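Local structure of GphF Dehydratase 1 (Archangium violaceum, 6MBH) at residues G146-L151 with H171-G176; G176-G181 with H245-P250; P223-G228 with K283-A288; A230-R235 with A275-L280. The protein is a dehydratase domain of the gephyronic acid polyketide synthase that probably removes water to form olefins, studied here as a variant lacking the associated olefin-isomerase activity. All blocks are in the same frame, centred on the assembly; numbering follows the deposited sequence.

Contact 1 (G146-L151 with H171-G176)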
loop_
_atom_site.group_PDB
_atom_site.type_symbol
_atom_site.label_atom_id
_atom_site.label_comp_id
_atom_site.label_asym_id
_atom_site.label_seq_id
_atom_site.Cartn_x
_atom_site.Cartn_y
_atom_site.Cartn_z
ATOM N N GLY A 146 14.888 21.984 -3.547
ATOM C CA GLY A 146 15.824 21.348 -2.639
ATOM C C GLY A 146 16.875 20.601 -3.405
ATOM O O GLY A 146 17.400 21.092 -4.414
ATOM N N GLU A 147 17.252 19.448 -2.896
ATOM C CA GLU A 147 18.320 18.677 -3.488
ATOM C C GLU A 147 17.681 17.444 -4.087
ATOM O O GLU A 147 16.848 16.814 -3.432
ATOM C CB GLU A 147 19.383 18.290 -2.448
ATOM C CG GLU A 147 19.806 19.418 -1.509
ATOM C CD GLU A 147 19.038 19.422 -0.182
ATOM O OE1 GLU A 147 19.098 18.390 0.534
ATOM O OE2 GLU A 147 18.382 20.453 0.139
ATOM N N ALA A 148 18.074 17.113 -5.315
ATOM C CA ALA A 148 17.591 15.902 -5.951
ATOM C C ALA A 148 18.227 14.694 -5.282
ATOM O O ALA A 148 19.446 14.660 -5.048
ATOM C CB ALA A 148 17.928 15.902 -7.435
ATOM N N VAL A 149 17.403 13.727 -4.960
ATOM C CA VAL A 149 17.871 12.451 -4.434
ATOM C C VAL A 149 18.448 11.611 -5.580
ATOM O O VAL A 149 17.844 11.495 -6.648
ATOM C CB VAL A 149 16.725 11.719 -3.720
ATOM C CG1 VAL A 149 17.256 10.323 -3.254
ATOM C CG2 VAL A 149 16.210 12.582 -2.527
ATOM N N GLU A 150 19.622 11.019 -5.365
ATOM C CA GLU A 150 20.234 10.115 -6.345
ATOM C C GLU A 150 19.464 8.798 -6.386
ATOM O O GLU A 150 19.741 7.878 -5.604
ATOM C CB GLU A 150 21.701 9.872 -5.996
ATOM C CG GLU A 150 22.589 11.119 -6.092
ATOM C CD GLU A 150 24.111 10.805 -6.052
ATOM O OE1 GLU A 150 24.519 9.729 -5.535
ATOM O OE2 GLU A 150 24.903 11.645 -6.547
ATOM N N LEU A 151 18.525 8.672 -7.329
ATOM C CA LEU A 151 17.658 7.493 -7.307
ATOM C C LEU A 151 18.328 6.245 -7.898
ATOM O O LEU A 151 17.891 5.121 -7.607
ATOM C CB LEU A 151 16.351 7.780 -8.027
ATOM C CG LEU A 151 15.342 8.726 -7.401
ATOM C CD1 LEU A 151 14.331 9.133 -8.462
ATOM C CD2 LEU A 151 14.646 8.145 -6.130
ATOM N N HIS A 171 11.561 11.103 -10.048
ATOM C CA HIS A 171 12.361 12.204 -9.537
ATOM C C HIS A 171 11.937 12.359 -8.094
ATOM O O HIS A 171 10.761 12.114 -7.750
ATOM C CB HIS A 171 12.110 13.490 -10.320
ATOM C CG HIS A 171 13.023 14.620 -9.944
ATOM N ND1 HIS A 171 12.660 15.603 -9.048
ATOM C CD2 HIS A 171 14.279 14.923 -10.348
ATOM C CE1 HIS A 171 13.652 16.467 -8.914
ATOM N NE2 HIS A 171 14.646 16.079 -9.694
ATOM N N LEU A 172 12.890 12.742 -7.258
ATOM C CA LEU A 172 12.587 12.969 -5.849
ATOM C C LEU A 172 13.482 14.097 -5.364
ATOM O O LEU A 172 14.690 14.032 -5.533
ATOM C CB LEU A 172 12.820 11.668 -5.051
ATOM C CG LEU A 172 12.583 11.758 -3.538
ATOM C CD1 LEU A 172 11.096 12.157 -3.255
ATOM C CD2 LEU A 172 12.829 10.405 -2.856
ATOM N N GLU A 173 12.856 15.145 -4.846
ATOM C CA GLU A 173 13.578 16.346 -4.379
ATOM C C GLU A 173 13.335 16.525 -2.881
ATOM O O GLU A 173 12.202 16.522 -2.485
ATOM C CB GLU A 173 13.080 17.544 -5.176
ATOM C CG GLU A 173 13.901 18.777 -4.926
ATOM C CD GLU A 173 14.377 19.476 -6.179
ATOM O OE1 GLU A 173 14.659 18.799 -7.159
ATOM O OE2 GLU A 173 14.461 20.685 -6.152
ATOM N N ARG A 174 14.395 16.693 -2.098
ATOM C CA ARG A 174 14.196 16.788 -0.635
ATOM C C ARG A 174 14.724 18.103 -0.063
ATOM O O ARG A 174 15.627 18.667 -0.609
ATOM C CB ARG A 174 14.817 15.599 0.114
ATOM C CG ARG A 174 16.224 15.805 0.651
ATOM C CD ARG A 174 16.804 14.594 1.370
ATOM N NE ARG A 174 16.434 14.549 2.771
ATOM C CZ ARG A 174 16.609 13.538 3.620
ATOM N NH1 ARG A 174 17.207 12.421 3.244
ATOM N NH2 ARG A 174 16.163 13.652 4.854
ATOM N N ARG A 175 14.081 18.545 0.998
ATOM C CA ARG A 175 14.537 19.713 1.771
ATOM C C ARG A 175 14.332 19.312 3.224
ATOM O O ARG A 175 13.215 19.310 3.655
ATOM C CB ARG A 175 13.758 20.969 1.399
ATOM C CG ARG A 175 14.192 22.193 2.183
ATOM C CD ARG A 175 13.337 23.295 1.642
ATOM N NE ARG A 175 13.648 24.586 2.191
ATOM C CZ ARG A 175 12.764 25.561 2.235
ATOM N NH1 ARG A 175 11.609 25.418 1.611
ATOM N NH2 ARG A 175 13.015 26.648 2.939
ATOM N N GLY A 176 15.396 18.890 3.887
ATOM C CA GLY A 176 15.260 18.403 5.261
ATOM C C GLY A 176 14.478 17.103 5.285
ATOM O O GLY A 176 14.822 16.203 4.552
HETATM O O HOH W 1 15.654 12.606 -8.182
#
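Glu173 reaches across to Gly146, whose backbone N points almost straight at OE2 (N to OE2 2.9 Å, 176° at the hydrogen). The oxygen is met on its anti side, somewhat out of the carboxylate plane. CG stands anti to the backbone N of Glu173 (chi1 -171°), and a bend at chi2 then turns the carboxylate toward segment 146-151. Behind this bond runs a short antiparallel ladder. Glu147 N gives to Arg174 O at 2.9 Å and Arg174 N returns to Glu147 O at 2.8 Å, while Val149 N reaches Leu172 O at 2.8 Å. Having no side chain, Gly146 can bring its CA to 3.4 Å from Arg174 O. Past the ladder, water 1 bridges the two segments, donating to Val149 O and accepting from Leu172 N. Val149 and Leu172 lie side by side, CG2 of the valine 3.9 Å from CG of the leucine, and Leu151 crosses Leu172 at about a right angle. Farther out, Arg174 NE and NH2 both grip Gly176 O side-on, and its NH1 bonds to Leu213 O of helix 200-214, against which Leu172 also packs. An alanine at Glu173 is likely to leave Gly146 N without this acceptor and the start of strand 147-148 less firmly fixed. The edge strand of this sheet in the hot-dog domain is thus held by main-chain bonds plus one carboxylate, which probably keeps its negative charge at this partly exposed site.

Contact 2 (G176-G181 with H245-P250)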
loop_
_atom_site.group_PDB
_atom_site.type_symbol
_atom_site.label_atom_id
_atom_site.label_comp_id
_atom_site.label_asym_id
_atom_site.label_seq_id
_atom_site.Cartn_x
_atom_site.Cartn_y
_atom_site.Cartn_z
ATOM N N GLY A 176 15.396 18.890 3.887
ATOM C CA GLY A 176 15.260 18.403 5.261
ATOM C C GLY A 176 14.478 17.103 5.285
ATOM O O GLY A 176 14.822 16.203 4.552
ATOM N N ARG A 177 13.422 17.045 6.077
ATOM C CA ARG A 177 12.624 15.804 6.157
ATOM C C ARG A 177 11.394 15.878 5.252
ATOM O O ARG A 177 10.557 15.013 5.387
ATOM C CB ARG A 177 12.270 15.525 7.614
ATOM C CG ARG A 177 13.487 15.085 8.408
ATOM C CD ARG A 177 13.120 14.584 9.771
ATOM N NE ARG A 177 12.975 15.741 10.617
ATOM C CZ ARG A 177 13.923 16.183 11.424
ATOM N NH1 ARG A 177 15.047 15.510 11.576
ATOM N NH2 ARG A 177 13.741 17.303 12.078
ATOM N N GLU A 178 11.323 16.882 4.375
ATOM C CA GLU A 178 10.185 16.952 3.457
ATOM C C GLU A 178 10.690 16.680 2.051
ATOM O O GLU A 178 11.847 16.956 1.742
ATOM C CB GLU A 178 9.514 18.343 3.474
ATOM C CG GLU A 178 8.671 18.554 4.661
ATOM C CD GLU A 178 7.916 19.888 4.607
ATOM O OE1 GLU A 178 7.597 20.407 3.485
ATOM O OE2 GLU A 178 7.649 20.393 5.729
ATOM N N ALA A 179 9.803 16.198 1.190
ATOM C CA ALA A 179 10.219 15.915 -0.181
ATOM C C ALA A 179 9.010 15.929 -1.097
ATOM O O ALA A 179 7.853 15.764 -0.665
ATOM C CB ALA A 179 10.935 14.547 -0.287
ATOM N N ILE A 180 9.292 16.101 -2.385
ATOM C CA ILE A 180 8.296 15.919 -3.429
ATOM C C ILE A 180 8.828 14.912 -4.428
ATOM O O ILE A 180 9.941 15.080 -4.946
ATOM C CB ILE A 180 7.997 17.237 -4.167
ATOM C CG1 ILE A 180 7.571 18.350 -3.205
ATOM C CG2 ILE A 180 6.921 16.948 -5.205
ATOM C CD1 ILE A 180 6.130 18.503 -3.099
ATOM N N GLY A 181 8.043 13.878 -4.706
ATOM C CA GLY A 181 8.400 12.842 -5.664
ATOM C C GLY A 181 7.447 12.883 -6.859
ATOM O O GLY A 181 6.340 13.442 -6.786
ATOM N N HIS A 245 3.794 14.639 -2.025
ATOM C CA HIS A 245 4.453 15.457 -1.022
ATOM C C HIS A 245 4.538 14.601 0.226
ATOM O O HIS A 245 3.532 14.011 0.653
ATOM C CB HIS A 245 3.644 16.727 -0.699
ATOM C CG HIS A 245 4.292 17.578 0.348
ATOM N ND1 HIS A 245 3.569 18.356 1.235
ATOM C CD2 HIS A 245 5.598 17.858 0.583
ATOM C CE1 HIS A 245 4.413 19.031 2.007
ATOM N NE2 HIS A 245 5.647 18.741 1.640
ATOM N N LEU A 246 5.723 14.471 0.787
ATOM C CA LEU A 246 5.840 13.599 1.962
ATOM C C LEU A 246 6.631 14.293 3.060
ATOM O O LEU A 246 7.432 15.086 2.766
ATOM C CB LEU A 246 6.529 12.293 1.571
ATOM C CG LEU A 246 7.817 12.456 0.793
ATOM C CD1 LEU A 246 8.838 11.435 1.211
ATOM C CD2 LEU A 246 7.556 12.381 -0.699
ATOM N N ARG A 247 6.374 13.878 4.290
ATOM C CA ARG A 247 7.083 14.470 5.422
ATOM C C ARG A 247 7.421 13.362 6.407
ATOM O O ARG A 247 6.518 12.632 6.871
ATOM C CB ARG A 247 6.253 15.568 6.098
ATOM C CG ARG A 247 6.918 16.156 7.303
ATOM C CD ARG A 247 6.005 17.147 7.961
ATOM N NE ARG A 247 5.942 18.399 7.189
ATOM C CZ ARG A 247 4.940 18.777 6.385
ATOM N NH1 ARG A 247 3.861 18.009 6.213
ATOM N NH2 ARG A 247 5.024 19.934 5.746
ATOM N N LEU A 248 8.716 13.206 6.681
ATOM C CA LEU A 248 9.174 12.221 7.659
ATOM C C LEU A 248 9.195 12.877 9.035
ATOM O O LEU A 248 9.699 14.000 9.187
ATOM C CB LEU A 248 10.566 11.689 7.296
ATOM C CG LEU A 248 11.233 10.648 8.195
ATOM C CD1 LEU A 248 10.492 9.309 7.987
ATOM C CD2 LEU A 248 12.673 10.551 7.749
ATOM N N HIS A 249 8.561 12.226 10.022
ATOM C CA HIS A 249 8.546 12.832 11.353
ATOM C C HIS A 249 9.953 12.795 11.942
ATOM O O HIS A 249 10.745 11.941 11.591
ATOM C CB HIS A 249 7.597 12.077 12.280
ATOM C CG HIS A 249 6.152 12.245 11.950
ATOM N ND1 HIS A 249 5.148 11.955 12.856
ATOM C CD2 HIS A 249 5.539 12.637 10.805
ATOM C CE1 HIS A 249 3.976 12.171 12.282
ATOM N NE2 HIS A 249 4.187 12.595 11.041
ATOM N N PRO A 250 10.282 13.701 12.870
ATOM C CA PRO A 250 11.632 13.678 13.474
ATOM C C PRO A 250 11.893 12.337 14.134
ATOM O O PRO A 250 11.059 11.863 14.924
ATOM C CB PRO A 250 11.590 14.810 14.516
ATOM C CG PRO A 250 10.518 15.717 14.033
ATOM C CD PRO A 250 9.488 14.848 13.312
#
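Arg177, Glu178 and His245 give up the most surface here. Arg177 lies along the end of the opposite strand: its CB sits 3.4 Å from Leu248 O, and a bend at chi3 (-83°) turns the guanidinium so that one face meets Pro250, NE lying 3.8 Å from the proline CA. The two side chains cross at about a right angle. Its own carbonyl is tied down as well, Leu248 N bonding to Arg177 O at 2.9 Å. Between Arg177 and the next residues the sheet proper begins: strands 178-181 and 245-248 run antiparallel, their directions 151° apart, as neighbours in the sheet of a hot-dog domain. Ala179 and Leu246 form the hydrogen-bonded pair, their side chains turned to the face where Leu246 meets Cys209, Val210 and Leu213 of helix 200-214. On the other face Glu178 serves two basic partners with its two oxygens. OE2 makes a salt bridge to Arg247 NH2 at 2.7 Å; NH2 and NE share this one oxygen through bent, weak hydrogen bonds, and the guanidinium and carboxylate planes stand 80° apart. OE1 accepts from His245 NE2 at 3.2 Å; the oxygen lies in the ring plane, but the ring nitrogen approaches from above the carboxylate plane. Ring rotation in His245 is further limited by Ala179 O, 3.3 Å from CD2 at the ring edge, and by Ile180 CD1, 3.8 Å from that same CD2. A second hydrogen bond at ND1, to a partner beyond the two segments, means that both nitrogens of the largely buried imidazole are engaged.

Contact 3 (P223-G228 with K283-A288)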
loop_
_atom_site.group_PDB
_atom_site.type_symbol
_atom_site.label_atom_id
_atom_site.label_comp_id
_atom_site.label_asym_id
_atom_site.label_seq_id
_atom_site.Cartn_x
_atom_site.Cartn_y
_atom_site.Cartn_z
ATOM N N PRO A 223 14.973 -4.149 6.519
ATOM C CA PRO A 223 14.257 -2.971 5.984
ATOM C C PRO A 223 12.994 -2.568 6.744
ATOM O O PRO A 223 12.275 -3.395 7.331
ATOM C CB PRO A 223 13.886 -3.428 4.572
ATOM C CG PRO A 223 13.634 -4.952 4.831
ATOM C CD PRO A 223 14.719 -5.372 5.725
ATOM N N PHE A 224 12.741 -1.255 6.738
ATOM C CA PHE A 224 11.450 -0.743 7.214
ATOM C C PHE A 224 10.313 -1.271 6.377
ATOM O O PHE A 224 10.339 -1.225 5.143
ATOM C CB PHE A 224 11.412 0.809 7.193
ATOM C CG PHE A 224 12.360 1.387 8.163
ATOM C CD1 PHE A 224 12.020 1.445 9.505
ATOM C CD2 PHE A 224 13.625 1.823 7.743
ATOM C CE1 PHE A 224 12.953 1.961 10.470
ATOM C CE2 PHE A 224 14.578 2.318 8.688
ATOM C CZ PHE A 224 14.234 2.385 10.056
ATOM N N VAL A 225 9.286 -1.720 7.068
ATOM C CA VAL A 225 8.068 -2.280 6.487
ATOM C C VAL A 225 6.868 -1.542 7.082
ATOM O O VAL A 225 6.902 -1.221 8.281
ATOM C CB VAL A 225 8.073 -3.790 6.794
ATOM C CG1 VAL A 225 6.772 -4.404 6.669
ATOM C CG2 VAL A 225 9.127 -4.430 5.812
ATOM N N PRO A 226 5.805 -1.259 6.320
ATOM C CA PRO A 226 4.626 -0.614 6.933
ATOM C C PRO A 226 3.982 -1.481 7.993
ATOM O O PRO A 226 3.810 -2.702 7.823
ATOM C CB PRO A 226 3.672 -0.401 5.755
ATOM C CG PRO A 226 4.589 -0.294 4.525
ATOM C CD PRO A 226 5.713 -1.288 4.853
ATOM N N LEU A 227 3.632 -0.846 9.086
ATOM C CA LEU A 227 3.012 -1.545 10.218
ATOM C C LEU A 227 1.533 -1.133 10.278
ATOM O O LEU A 227 0.745 -1.866 10.779
ATOM C CB LEU A 227 3.875 -1.051 11.379
ATOM C CG LEU A 227 3.481 -1.286 12.812
ATOM C CD1 LEU A 227 4.726 -1.114 13.644
ATOM C CD2 LEU A 227 2.483 -0.247 13.233
ATOM N N GLY A 228 1.212 0.026 9.719
ATOM C CA GLY A 228 -0.151 0.520 9.726
ATOM C C GLY A 228 -0.152 2.008 9.449
ATOM O O GLY A 228 0.886 2.615 9.198
ATOM N N LYS A 283 8.469 0.027 10.508
ATOM C CA LYS A 283 9.254 -0.672 11.521
ATOM C C LYS A 283 10.181 -1.666 10.835
ATOM O O LYS A 283 9.781 -2.320 9.877
ATOM C CB LYS A 283 8.357 -1.411 12.520
ATOM C CG LYS A 283 9.147 -1.985 13.709
ATOM C CD LYS A 283 8.287 -2.900 14.542
ATOM C CE LYS A 283 9.101 -3.595 15.658
ATOM N NZ LYS A 283 9.102 -2.816 16.943
ATOM N N ARG A 284 11.421 -1.738 11.298
ATOM C CA ARG A 284 12.371 -2.663 10.683
ATOM C C ARG A 284 11.914 -4.114 10.875
ATOM O O ARG A 284 11.483 -4.511 11.971
ATOM C CB ARG A 284 13.779 -2.448 11.281
ATOM C CG ARG A 284 14.503 -1.222 10.690
ATOM C CD ARG A 284 15.910 -1.102 11.237
ATOM N NE ARG A 284 16.593 0.109 10.790
ATOM C CZ ARG A 284 17.226 0.222 9.611
ATOM N NH1 ARG A 284 17.267 -0.802 8.769
ATOM N NH2 ARG A 284 17.855 1.333 9.291
ATOM N N ALA A 285 11.993 -4.905 9.800
ATOM C CA ALA A 285 11.582 -6.317 9.847
ATOM C C ALA A 285 12.774 -7.248 10.127
ATOM O O ALA A 285 13.792 -7.218 9.426
ATOM C CB ALA A 285 10.904 -6.695 8.526
ATOM N N SER A 286 12.654 -8.078 11.144
ATOM C CA SER A 286 13.639 -9.132 11.359
ATOM C C SER A 286 13.354 -10.309 10.445
ATOM O O SER A 286 12.193 -10.612 10.155
ATOM C CB SER A 286 13.593 -9.633 12.791
ATOM O OG SER A 286 14.439 -10.758 12.958
ATOM N N LYS A 287 14.431 -11.012 10.051
ATOM C CA LYS A 287 14.318 -12.274 9.318
ATOM C C LYS A 287 13.761 -13.393 10.189
ATOM O O LYS A 287 13.160 -14.356 9.663
ATOM C CB LYS A 287 15.706 -12.686 8.767
ATOM C CG LYS A 287 15.708 -13.864 7.825
ATOM C CD LYS A 287 17.070 -13.998 7.123
ATOM C CE LYS A 287 17.099 -15.191 6.146
ATOM N NZ LYS A 287 16.522 -16.480 6.678
ATOM N N ALA A 288 13.985 -13.305 11.508
ATOM C CA ALA A 288 13.643 -14.402 12.400
ATOM C C ALA A 288 12.196 -14.834 12.174
ATOM O O ALA A 288 11.306 -13.999 12.037
ATOM C CB ALA A 288 13.862 -14.001 13.862
#
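Phe224 and Arg284, directly paired and on one face of the sheet, both hold CG beside the backbone N, anti to the carbonyl carbon (chi1 -66° and -79°), which brings the arginine stem over the ring. The arginine then runs extended from CG to NE across the phenyl ring. Its CG sits over the ring face, 3.7 Å from the centroid, in a CH-pi contact. Farther along, NE comes 3.4 Å from Phe224 CZ, and CE2 lies over one face of the guanidinium, offset toward the rim. The two planes are inclined by 48°, so the flat groups overlap without stacking in parallel. The guanidinium finds its bonds outside the pair: NH2 forms a salt bridge with Glu218, NE bonds to Asn257 O and NH1 to Glu222 O. His260 meets Phe224 edge-to-face, a T-shaped arrangement. Here strands 224-234 and 273-284 of the hot-dog domain pair antiparallel near the C-terminal end of the chain, Phe224 with Arg284 being the non-hydrogen-bonded pair and Val225 with Lys283 the hydrogen-bonded one. Val225 N gives to Lys283 O at 2.9 Å, Lys283 N returns to Val225 O at 3.0 Å, and Ala285 N reaches Pro223 O at 2.9 Å. On the face opposite the aromatic ring, Val225 CG2 rests 4.0 Å from Ala285 CB. Leu227 crosses Lys283 at a slant, its CD1 3.8 Å from the lysine CB, against the aliphatic stem of the long side chain. Beyond the last rung the chain leaves the sheet, and Ser286 OG accepts from Ala288 N in an ST turn.

Contact 4 (A230-R235 with A275-L280)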
loop_
_atom_site.group_PDB
_atom_site.type_symbol
_atom_site.label_atom_id
_atom_site.label_comp_id
_atom_site.label_asym_id
_atom_site.label_seq_id
_atom_site.Cartn_x
_atom_site.Cartn_y
_atom_site.Cartn_z
ATOM N N ALA A 230 -2.800 5.794 10.404
ATOM C CA ALA A 230 -3.964 6.308 11.098
ATOM C C ALA A 230 -5.122 6.490 10.134
ATOM O O ALA A 230 -6.272 6.238 10.501
ATOM C CB ALA A 230 -3.649 7.660 11.782
ATOM N N ARG A 231 -4.835 6.985 8.910
ATOM C CA ARG A 231 -5.953 7.270 8.012
ATOM C C ARG A 231 -5.448 7.301 6.578
ATOM O O ARG A 231 -4.381 7.846 6.308
ATOM C CB ARG A 231 -6.599 8.628 8.365
ATOM C CG ARG A 231 -7.721 9.050 7.499
ATOM C CD ARG A 231 -8.265 10.440 8.029
ATOM N NE ARG A 231 -9.661 10.605 7.698
ATOM C CZ ARG A 231 -10.661 10.135 8.453
ATOM N NH1 ARG A 231 -10.391 9.445 9.563
ATOM N NH2 ARG A 231 -11.936 10.334 8.093
ATOM N N ILE A 232 -6.231 6.746 5.653
ATOM C CA ILE A 232 -6.024 6.940 4.215
ATOM C C ILE A 232 -7.321 7.496 3.664
ATOM O O ILE A 232 -8.389 6.960 3.961
ATOM C CB ILE A 232 -5.677 5.627 3.495
ATOM C CG1 ILE A 232 -4.375 5.074 3.981
ATOM C CG2 ILE A 232 -5.527 5.858 2.016
ATOM C CD1 ILE A 232 -4.271 3.533 3.630
ATOM N N GLU A 233 -7.246 8.601 2.916
ATOM C CA GLU A 233 -8.447 9.134 2.241
ATOM C C GLU A 233 -8.138 9.117 0.750
ATOM O O GLU A 233 -7.091 9.637 0.341
ATOM C CB GLU A 233 -8.802 10.573 2.674
ATOM C CG GLU A 233 -9.241 10.752 4.109
ATOM C CD GLU A 233 -9.570 12.205 4.477
ATOM O OE1 GLU A 233 -9.412 13.081 3.605
ATOM O OE2 GLU A 233 -9.991 12.448 5.639
ATOM N N LEU A 234 -9.007 8.513 -0.074
ATOM C CA LEU A 234 -8.814 8.485 -1.524
ATOM C C LEU A 234 -9.921 9.262 -2.225
ATOM O O LEU A 234 -11.095 8.916 -2.107
ATOM C CB LEU A 234 -8.832 7.056 -2.042
ATOM C CG LEU A 234 -8.506 6.901 -3.531
ATOM C CD1 LEU A 234 -7.010 7.239 -3.811
ATOM C CD2 LEU A 234 -8.746 5.466 -3.999
ATOM N N ARG A 235 -9.533 10.306 -2.960
ATOM C CA ARG A 235 -10.497 11.227 -3.612
ATOM C C ARG A 235 -10.691 10.951 -5.098
ATOM O O ARG A 235 -11.616 11.516 -5.646
ATOM C CB ARG A 235 -10.030 12.673 -3.476
ATOM C CG ARG A 235 -9.887 13.118 -2.037
ATOM C CD ARG A 235 -9.518 14.562 -1.868
ATOM N NE ARG A 235 -9.336 14.785 -0.457
ATOM C CZ ARG A 235 -9.979 15.679 0.267
ATOM N NH1 ARG A 235 -10.701 16.618 -0.308
ATOM N NH2 ARG A 235 -9.901 15.632 1.577
ATOM N N ALA A 275 -5.016 11.592 -2.854
ATOM C CA ALA A 275 -5.025 10.733 -1.682
ATOM C C ALA A 275 -4.207 11.362 -0.571
ATOM O O ALA A 275 -3.200 12.066 -0.814
ATOM C CB ALA A 275 -4.473 9.339 -1.993
ATOM N N SER A 276 -4.588 11.023 0.659
ATOM C CA SER A 276 -3.762 11.443 1.789
ATOM C C SER A 276 -3.518 10.234 2.686
ATOM O O SER A 276 -4.414 9.401 2.853
ATOM C CB SER A 276 -4.418 12.603 2.545
ATOM O OG SER A 276 -5.675 12.200 3.022
ATOM N N VAL A 277 -2.309 10.121 3.236
ATOM C CA VAL A 277 -1.934 9.057 4.180
ATOM C C VAL A 277 -1.433 9.744 5.441
ATOM O O VAL A 277 -0.437 10.478 5.379
ATOM C CB VAL A 277 -0.832 8.135 3.609
ATOM C CG1 VAL A 277 -0.445 7.059 4.638
ATOM C CG2 VAL A 277 -1.352 7.502 2.314
ATOM N N ASP A 278 -2.141 9.559 6.569
ATOM C CA ASP A 278 -1.757 10.191 7.826
ATOM C C ASP A 278 -1.103 9.145 8.719
ATOM O O ASP A 278 -1.718 8.099 8.995
ATOM C CB ASP A 278 -2.963 10.775 8.552
ATOM C CG ASP A 278 -3.625 11.882 7.740
ATOM O OD1 ASP A 278 -2.898 12.577 6.998
ATOM O OD2 ASP A 278 -4.848 12.059 7.874
ATOM N N ALA A 279 0.118 9.470 9.176
ATOM C CA ALA A 279 0.817 8.719 10.221
ATOM C C ALA A 279 0.969 7.263 9.811
ATOM O O ALA A 279 0.577 6.341 10.531
ATOM C CB ALA A 279 0.093 8.866 11.540
ATOM N N LEU A 280 1.558 7.084 8.642
ATOM C CA LEU A 280 2.166 5.827 8.239
ATOM C C LEU A 280 3.238 5.443 9.245
ATOM O O LEU A 280 4.168 6.226 9.484
ATOM C CB LEU A 280 2.767 6.001 6.861
ATOM C CG LEU A 280 3.566 4.774 6.359
ATOM C CD1 LEU A 280 2.654 3.569 6.178
ATOM C CD2 LEU A 280 4.284 5.098 5.125
HETATM O O HOH W 2 -7.233 12.803 0.230
#
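Main-chain hydrogen bonds join Glu233 to Ser276 in both directions, Glu233 N meeting Ser276 O and Ser276 N meeting Glu233 O, each at 2.9 Å. Asp278 N bonds to Arg231 O at 2.8 Å. Asp278 O takes Ala230 N at 2.9 Å and, weakly, Arg231 N. Ionic links run along one face: Glu233, its CG anti to the carbonyl carbon (chi1 -66°) and its chain extended beyond, carries its carboxylate between two arginines, OE2 offering its anti lone pair to Arg231 NE at 2.8 Å and OE1 meeting Arg235 NH2 at 3.3 Å. A lysine in place of Glu233 would probably set its charge against both arginines and break up this network. Arg231 NH1 has a further salt bridge with Glu77, as Arg235 NH1 has with Asp136. Water 2 sits beside the network, donating to Glu233 O and accepting from Arg235 NE. Apolar contacts fill the other face, with Leu234 CD1 3.8 Å from Ala275 CB and Ile232 next to Val277. Around Ala230 the chain turns a corner, and its CB touches Ala279 CB. With Ala230 and Arg231 both facing Asp278, this is a classic beta bulge, set in the antiparallel strands of the dehydratase's hot-dog fold.

In the fold
Contacts 1 and 2 are neighbours, their centres 10 Å apart: they share Gly176 at the turn between strands 169-175 and 178-184, and Glu173 N lies 2.9 Å from Ile180 O, a probable hydrogen bond. Contacts 3 and 4 rest on one strand pair, 224-234 with 273-284, at centres 20 Å apart; Leu280 CD1 of contact 4 packs 3.6 Å from Gly228 O of contact 3. Strand 259-267 separates that pair from strand 241-248, so contacts 2 and 4 come no nearer than about 5 Å between closest atoms. Helix 200-214 is common ground, touched by Leu172 of contact 1, Leu246 of contact 2 and Phe224 of contact 3.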